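Long-range contact in conserved hypothetical protein (Agrobacterium tumefaciens, PDB 2FEX), which is of unknown function but belongs to the DJ-1/PfpI family, whose relatives include chaperone-like proteins, amidotransferase-related enzymes and proteases: residues H34-G39 and V50-S55. Sequence-based numbering, arbitrary orientation.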
# COMPACT_ATOMS: atom_id res chain seq x y z
N HIS A 34 -9.65 7.33 9.34
CA HIS A 34 -9.33 7.89 8.04
C HIS A 34 -10.20 9.13 7.84
O HIS A 34 -11.41 9.10 8.11
CB HIS A 34 -9.61 6.87 6.90
CG HIS A 34 -8.51 5.85 6.78
ND1 HIS A 34 -8.66 4.59 7.31
CD2 HIS A 34 -7.29 5.91 6.21
CE1 HIS A 34 -7.54 3.91 7.09
NE2 HIS A 34 -6.69 4.68 6.42
N ALA A 35 -9.58 10.17 7.33
CA ALA A 35 -10.27 11.45 7.07
C ALA A 35 -9.98 11.98 5.68
O ALA A 35 -8.93 11.70 5.11
CB ALA A 35 -9.83 12.50 8.17
N THR A 36 -10.92 12.75 5.10
CA THR A 36 -10.68 13.47 3.85
C THR A 36 -11.04 14.95 4.16
O THR A 36 -11.74 15.25 5.16
CB THR A 36 -11.57 12.94 2.70
OG1 THR A 36 -12.98 13.11 3.10
CG2 THR A 36 -11.27 11.44 2.39
N PRO A 37 -10.60 15.88 3.30
CA PRO A 37 -10.83 17.31 3.59
C PRO A 37 -12.29 17.62 3.84
O PRO A 37 -12.60 18.37 4.77
CB PRO A 37 -10.29 18.00 2.32
CG PRO A 37 -9.11 17.10 1.94
CD PRO A 37 -9.70 15.67 2.13
N ASP A 38 -13.20 17.05 3.05
CA ASP A 38 -14.65 17.37 3.21
C ASP A 38 -15.46 16.24 3.87
O ASP A 38 -16.69 16.38 4.07
CB ASP A 38 -15.29 17.79 1.88
CG ASP A 38 -15.35 16.66 0.83
OD1 ASP A 38 -14.92 15.52 1.14
OD2 ASP A 38 -15.78 16.98 -0.32
N GLY A 39 -14.77 15.16 4.27
CA GLY A 39 -15.44 14.04 4.92
C GLY A 39 -16.12 13.09 3.94
O GLY A 39 -16.73 12.10 4.37
N VAL A 50 -12.55 5.23 -1.63
CA VAL A 50 -12.53 5.11 -0.18
C VAL A 50 -13.52 6.05 0.50
O VAL A 50 -13.51 7.28 0.23
CB VAL A 50 -11.12 5.44 0.33
CG1 VAL A 50 -11.10 5.30 1.86
CG2 VAL A 50 -10.08 4.47 -0.39
N THR A 51 -14.37 5.48 1.36
CA THR A 51 -15.27 6.33 2.18
C THR A 51 -14.52 6.48 3.52
O THR A 51 -14.31 5.48 4.25
CB THR A 51 -16.60 5.60 2.38
OG1 THR A 51 -17.28 5.55 1.13
CG2 THR A 51 -17.45 6.38 3.41
N PRO A 52 -14.16 7.71 3.89
CA PRO A 52 -13.45 7.90 5.15
C PRO A 52 -14.41 7.84 6.37
O PRO A 52 -15.66 7.81 6.22
CB PRO A 52 -12.91 9.32 5.03
CG PRO A 52 -14.04 10.05 4.32
CD PRO A 52 -14.45 9.01 3.23
N ASP A 53 -13.83 7.87 7.57
CA ASP A 53 -14.60 7.99 8.78
C ASP A 53 -15.11 9.40 9.05
O ASP A 53 -16.20 9.57 9.60
CB ASP A 53 -13.73 7.57 9.97
CG ASP A 53 -13.25 6.13 9.83
OD1 ASP A 53 -14.15 5.23 9.85
OD2 ASP A 53 -12.04 5.91 9.68
N THR A 54 -14.28 10.41 8.69
CA THR A 54 -14.60 11.76 9.11
C THR A 54 -13.92 12.79 8.20
O THR A 54 -13.31 12.41 7.17
CB THR A 54 -14.18 11.90 10.62
OG1 THR A 54 -14.82 13.05 11.17
CG2 THR A 54 -12.65 11.99 10.73
N SER A 55 -14.07 14.08 8.57
CA SER A 55 -13.45 15.15 7.80
C SER A 55 -12.25 15.66 8.61
O SER A 55 -12.13 15.47 9.84
CB SER A 55 -14.44 16.35 7.67
OG SER A 55 -14.87 16.78 8.97
O HOH W 1 -10.76 3.67 8.87
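P52 packs its ring against T36 and G39. The T36 and P52 side chains cross at about a right angle: CG2 of T36 lies 3.7 Å from CG of P52, while OG1 of T36, hydrogen-bonded to the carbonyl of M40, borders the same ring carbon. D53, in the loop that leads into strand 54-55, bonds H34 with both its side chain and its backbone. With CG anti to its own carbonyl carbon (chi1 -60°), the carboxylate reaches across to H34, and OD2 accepts a hydrogen bond from H34 N at 2.8 Å through its anti lone pair, nearly straight at 170°. A water in the plane of the imidazole bridges ND1 of H34 and that OD2. The H34 carbonyl O accepts two bonds, from D53 N at 2.8 Å, tilted out of the carbonyl plane, and from T54 N at 3.2 Å, within it. T54 O in turn accepts from T36 N, and CG2 of T54 meets A35 CB at 3.8 Å. S55, on the sheet face of T36, lays its CB against the turn at G39 N (3.6 Å), while its OG bonds to D57. Within this chain, strand 54-55 is the outermost strand of the central sheet and runs parallel to strand 31-36, which is flanked on its other side by strand 3-7, whereas strand 49-51 pairs with strand 42-43 and, antiparallel, with a strand of the second subunit.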